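Local coordinates for glycoside hydrolase family 31 (Trueperella pyogenes, PDB 5I0F), which degrades cycloalternan, probably by hydrolysing its alpha-glucosidic linkages through a covalent glycosyl-enzyme intermediate, at residues Gly39-Trp50 against Asn91-Pro101. Residues are numbered along the deposited sequence; the frame is centred on the assembly and turned at random.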
loop_
_atom_site.group_PDB
_atom_site.type_symbol
_atom_site.label_atom_id
_atom_site.label_comp_id
_atom_site.label_asym_id
_atom_site.label_seq_id
_atom_site.Cartn_x
_atom_site.Cartn_y
_atom_site.Cartn_z
ATOM N N GLY A 39 -22.309 27.682 9.216
ATOM C CA GLY A 39 -23.747 27.777 9.317
ATOM C C GLY A 39 -24.380 27.945 7.958
ATOM O O GLY A 39 -23.687 28.094 6.947
ATOM N N PRO A 40 -25.720 27.947 7.920
ATOM C CA PRO A 40 -26.413 28.244 6.672
ATOM C C PRO A 40 -26.417 29.753 6.376
ATOM O O PRO A 40 -26.557 30.605 7.327
ATOM C CB PRO A 40 -27.826 27.728 6.933
ATOM C CG PRO A 40 -28.017 27.918 8.406
ATOM C CD PRO A 40 -26.664 27.731 9.039
ATOM N N CYS A 41 -26.269 30.040 5.068
ATOM C CA CYS A 41 -26.111 31.381 4.506
ATOM C C CYS A 41 -27.021 31.583 3.292
ATOM O O CYS A 41 -27.435 30.627 2.651
ATOM C CB CYS A 41 -24.643 31.617 4.103
ATOM S SG CYS A 41 -23.536 31.789 5.528
ATOM N N SER A 42 -27.354 32.836 3.008
ATOM C CA SER A 42 -28.190 33.182 1.866
ATOM C C SER A 42 -27.361 33.600 0.656
ATOM O O SER A 42 -27.852 33.544 -0.458
ATOM C CB SER A 42 -29.158 34.304 2.242
ATOM O OG SER A 42 -28.445 35.470 2.591
ATOM N N ARG A 43 -26.110 34.008 0.881
ATOM C CA ARG A 43 -25.266 34.562 -0.168
ATOM C C ARG A 43 -23.795 34.386 0.215
ATOM O O ARG A 43 -23.439 34.454 1.381
ATOM C CB ARG A 43 -25.590 36.050 -0.333
ATOM C CG ARG A 43 -24.904 36.766 -1.481
ATOM C CD ARG A 43 -25.341 38.232 -1.560
ATOM N NE ARG A 43 -24.781 39.033 -0.456
ATOM C CZ ARG A 43 -25.384 40.059 0.173
ATOM N NH1 ARG A 43 -26.625 40.455 -0.137
ATOM N NH2 ARG A 43 -24.743 40.691 1.161
ATOM N N MET A 44 -22.962 34.164 -0.787
ATOM C CA MET A 44 -21.526 34.173 -0.655
ATOM C C MET A 44 -20.917 34.804 -1.902
ATOM O O MET A 44 -21.294 34.442 -3.031
ATOM C CB MET A 44 -21.018 32.744 -0.543
ATOM C CG MET A 44 -20.832 32.260 0.871
ATOM S SD MET A 44 -19.194 32.753 1.438
ATOM C CE MET A 44 -18.243 31.466 0.627
ATOM N N ARG A 45 -19.967 35.713 -1.701
ATOM C CA ARG A 45 -19.265 36.343 -2.807
ATOM C C ARG A 45 -17.770 36.241 -2.628
ATOM O O ARG A 45 -17.263 36.254 -1.511
ATOM C CB ARG A 45 -19.705 37.806 -2.960
ATOM C CG ARG A 45 -21.182 37.901 -3.319
ATOM C CD ARG A 45 -21.707 39.301 -3.567
ATOM N NE ARG A 45 -21.388 40.217 -2.478
ATOM C CZ ARG A 45 -22.110 41.282 -2.129
ATOM N NH1 ARG A 45 -21.681 42.032 -1.113
ATOM N NH2 ARG A 45 -23.255 41.600 -2.748
ATOM N N CYS A 46 -17.071 36.092 -3.744
ATOM C CA CYS A 46 -15.613 36.089 -3.773
ATOM C C CYS A 46 -15.146 37.398 -4.399
ATOM O O CYS A 46 -15.484 37.698 -5.555
ATOM C CB CYS A 46 -15.101 34.910 -4.601
ATOM S SG CYS A 46 -13.303 34.788 -4.618
ATOM N N PHE A 47 -14.371 38.168 -3.646
ATOM C CA PHE A 47 -13.779 39.413 -4.137
ATOM C C PHE A 47 -12.333 39.149 -4.546
ATOM O O PHE A 47 -11.535 38.725 -3.699
ATOM C CB PHE A 47 -13.782 40.469 -3.035
ATOM C CG PHE A 47 -15.149 40.971 -2.676
ATOM C CD1 PHE A 47 -15.960 40.247 -1.820
ATOM C CD2 PHE A 47 -15.622 42.179 -3.189
ATOM C CE1 PHE A 47 -17.224 40.712 -1.478
ATOM C CE2 PHE A 47 -16.889 42.650 -2.853
ATOM C CZ PHE A 47 -17.686 41.912 -1.990
ATOM N N VAL A 48 -12.007 39.375 -5.820
ATOM C CA VAL A 48 -10.650 39.153 -6.334
ATOM C C VAL A 48 -10.051 40.512 -6.692
ATOM O O VAL A 48 -10.577 41.218 -7.552
ATOM C CB VAL A 48 -10.638 38.221 -7.570
ATOM C CG1 VAL A 48 -9.207 37.893 -7.980
ATOM C CG2 VAL A 48 -11.404 36.928 -7.309
ATOM N N LEU A 49 -8.953 40.870 -6.030
ATOM C CA LEU A 49 -8.290 42.160 -6.226
ATOM C C LEU A 49 -7.038 41.998 -7.122
ATOM O O LEU A 49 -5.974 41.579 -6.661
ATOM C CB LEU A 49 -7.930 42.786 -4.870
ATOM C CG LEU A 49 -8.974 42.717 -3.730
ATOM C CD1 LEU A 49 -8.420 43.274 -2.416
ATOM C CD2 LEU A 49 -10.280 43.427 -4.096
ATOM N N TRP A 50 -7.201 42.311 -8.405
ATOM C CA TRP A 50 -6.093 42.335 -9.383
ATOM C C TRP A 50 -5.327 43.674 -9.255
ATOM O O TRP A 50 -5.852 44.633 -8.680
ATOM C CB TRP A 50 -6.627 42.176 -10.820
ATOM C CG TRP A 50 -7.678 41.099 -11.026
ATOM C CD1 TRP A 50 -9.045 41.258 -11.048
ATOM C CD2 TRP A 50 -7.435 39.720 -11.275
ATOM N NE1 TRP A 50 -9.665 40.048 -11.282
ATOM C CE2 TRP A 50 -8.699 39.090 -11.431
ATOM C CE3 TRP A 50 -6.275 38.951 -11.382
ATOM C CZ2 TRP A 50 -8.824 37.736 -11.684
ATOM C CZ3 TRP A 50 -6.398 37.616 -11.630
ATOM C CH2 TRP A 50 -7.668 37.011 -11.771
ATOM N N ASN A 91 -21.727 23.455 4.013
ATOM C CA ASN A 91 -22.470 24.078 2.944
ATOM C C ASN A 91 -21.439 24.642 1.990
ATOM O O ASN A 91 -20.783 25.637 2.296
ATOM C CB ASN A 91 -23.359 25.170 3.516
ATOM C CG ASN A 91 -24.293 24.645 4.597
ATOM O OD1 ASN A 91 -24.147 24.979 5.776
ATOM N ND2 ASN A 91 -25.224 23.780 4.203
ATOM N N GLY A 92 -21.268 23.962 0.862
ATOM C CA GLY A 92 -20.328 24.372 -0.158
ATOM C C GLY A 92 -20.880 25.475 -1.039
ATOM O O GLY A 92 -22.066 25.480 -1.376
ATOM N N TRP A 93 -19.996 26.400 -1.407
ATOM C CA TRP A 93 -20.268 27.457 -2.376
ATOM C C TRP A 93 -19.143 27.453 -3.400
ATOM O O TRP A 93 -18.007 27.110 -3.062
ATOM C CB TRP A 93 -20.297 28.800 -1.655
ATOM C CG TRP A 93 -21.446 28.937 -0.723
ATOM C CD1 TRP A 93 -21.517 28.507 0.584
ATOM C CD2 TRP A 93 -22.691 29.574 -1.004
ATOM N NE1 TRP A 93 -22.725 28.841 1.120
ATOM C CE2 TRP A 93 -23.473 29.494 0.170
ATOM C CE3 TRP A 93 -23.222 30.220 -2.133
ATOM C CZ2 TRP A 93 -24.759 30.022 0.241
ATOM C CZ3 TRP A 93 -24.512 30.737 -2.062
ATOM C CH2 TRP A 93 -25.262 30.630 -0.890
ATOM N N GLN A 94 -19.445 27.866 -4.628
ATOM C CA GLN A 94 -18.493 27.763 -5.728
ATOM C C GLN A 94 -18.685 28.852 -6.779
ATOM O O GLN A 94 -19.801 29.298 -7.043
ATOM C CB GLN A 94 -18.602 26.378 -6.375
ATOM C CG GLN A 94 -17.532 26.069 -7.398
ATOM C CD GLN A 94 -17.792 24.768 -8.132
ATOM O OE1 GLN A 94 -17.436 23.697 -7.654
ATOM N NE2 GLN A 94 -18.413 24.861 -9.307
ATOM N N THR A 95 -17.570 29.283 -7.350
ATOM C CA THR A 95 -17.554 30.087 -8.558
ATOM C C THR A 95 -16.360 29.624 -9.381
ATOM O O THR A 95 -15.601 28.774 -8.928
ATOM C CB THR A 95 -17.469 31.603 -8.230
ATOM O OG1 THR A 95 -17.634 32.368 -9.427
ATOM C CG2 THR A 95 -16.128 31.986 -7.550
ATOM N N SER A 96 -16.197 30.170 -10.580
ATOM C CA SER A 96 -14.998 29.912 -11.378
ATOM C C SER A 96 -14.588 31.103 -12.238
ATOM O O SER A 96 -15.368 32.041 -12.453
ATOM C CB SER A 96 -15.160 28.659 -12.240
ATOM O OG SER A 96 -16.285 28.777 -13.086
ATOM N N ILE A 97 -13.329 31.065 -12.664
ATOM C CA ILE A 97 -12.761 32.030 -13.603
ATOM C C ILE A 97 -12.345 31.194 -14.811
ATOM O O ILE A 97 -11.442 30.385 -14.681
ATOM C CB ILE A 97 -11.538 32.756 -13.004
ATOM C CG1 ILE A 97 -11.919 33.462 -11.697
ATOM C CG2 ILE A 97 -10.973 33.755 -14.016
ATOM C CD1 ILE A 97 -10.743 34.013 -10.909
ATOM N N PRO A 98 -13.022 31.350 -15.973
ATOM C CA PRO A 98 -12.764 30.456 -17.128
ATOM C C PRO A 98 -11.376 30.538 -17.790
ATOM O O PRO A 98 -10.932 29.549 -18.396
ATOM C CB PRO A 98 -13.856 30.852 -18.135
ATOM C CG PRO A 98 -14.261 32.234 -17.736
ATOM C CD PRO A 98 -14.121 32.295 -16.248
ATOM N N HIS A 99 -10.713 31.691 -17.691
ATOM C CA HIS A 99 -9.384 31.903 -18.291
ATOM C C HIS A 99 -8.577 32.816 -17.390
ATOM O O HIS A 99 -8.683 34.036 -17.475
ATOM C CB HIS A 99 -9.510 32.519 -19.692
ATOM C CG HIS A 99 -9.987 31.553 -20.733
ATOM N ND1 HIS A 99 -9.269 30.429 -21.085
ATOM C CD2 HIS A 99 -11.107 31.539 -21.495
ATOM C CE1 HIS A 99 -9.925 29.765 -22.021
ATOM N NE2 HIS A 99 -11.044 30.416 -22.287
ATOM N N LEU A 100 -7.780 32.213 -16.521
ATOM C CA LEU A 100 -7.165 32.942 -15.418
ATOM C C LEU A 100 -6.115 33.926 -15.918
ATOM O O LEU A 100 -5.163 33.517 -16.577
ATOM C CB LEU A 100 -6.514 31.959 -14.447
ATOM C CG LEU A 100 -5.963 32.553 -13.149
ATOM C CD1 LEU A 100 -7.085 33.064 -12.255
ATOM C CD2 LEU A 100 -5.126 31.497 -12.438
ATOM N N PRO A 101 -6.283 35.226 -15.624
ATOM C CA PRO A 101 -5.241 36.176 -16.049
ATOM C C PRO A 101 -3.875 35.855 -15.438
ATOM O O PRO A 101 -3.812 35.367 -14.299
ATOM C CB PRO A 101 -5.757 37.519 -15.520
ATOM C CG PRO A 101 -7.234 37.359 -15.438
ATOM C CD PRO A 101 -7.482 35.913 -15.110
HETATM O O HOH W 1 -25.088 28.047 3.513
#
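W93 lays one face of its indole beneath the side chain of M44. M44 CG stands 3.6 Å from the centroid of the five-membered ring and only 5° off the ring normal, a CH-pi contact, while M44 CB comes within 3.6 Å of W93 CD2, over the fusion of the two rings. Bends at chi2 and chi3 fold the thioether back over the indole: SD lies above the same face at the longer distance of 5.1 Å from the five-membered centroid, a Met-aromatic contact, and CE reaches W93 CB. R43 C lies over the same face, offset toward the rim, whereas C41 O meets the edge near the ring plane, 3.7 Å from W93 CZ2. One water accepts a hydrogen bond from C41 N and a weak one from W93 NE1, bridging backbone and indole. Farther along, C46 CB and T95 CG2 are 4.3 Å apart. W50, just past the end of strand 43-49, has V48 CG1 of that strand over one face and P101 CG over the opposite one, both offset toward the rim; P101 CG is 4.0 Å from the six-membered centroid and 25° off the normal. L100 CD1 meets the edge of this indole, and I97 CD1 approaches it obliquely. No clear hydrogen bond joins the segments directly, and the strand axes stay 8.0 Å apart, crossing at -40°; the two strands are not paired with each other and meet mainly through side chains, W93 also lying against backbone atoms of C41 to R43. Strand 54-62, paired antiparallel with both, links them through a curled sheet. Such facing of strands across an apolar interior is characteristic of a beta-sandwich, here within the N-terminal domain.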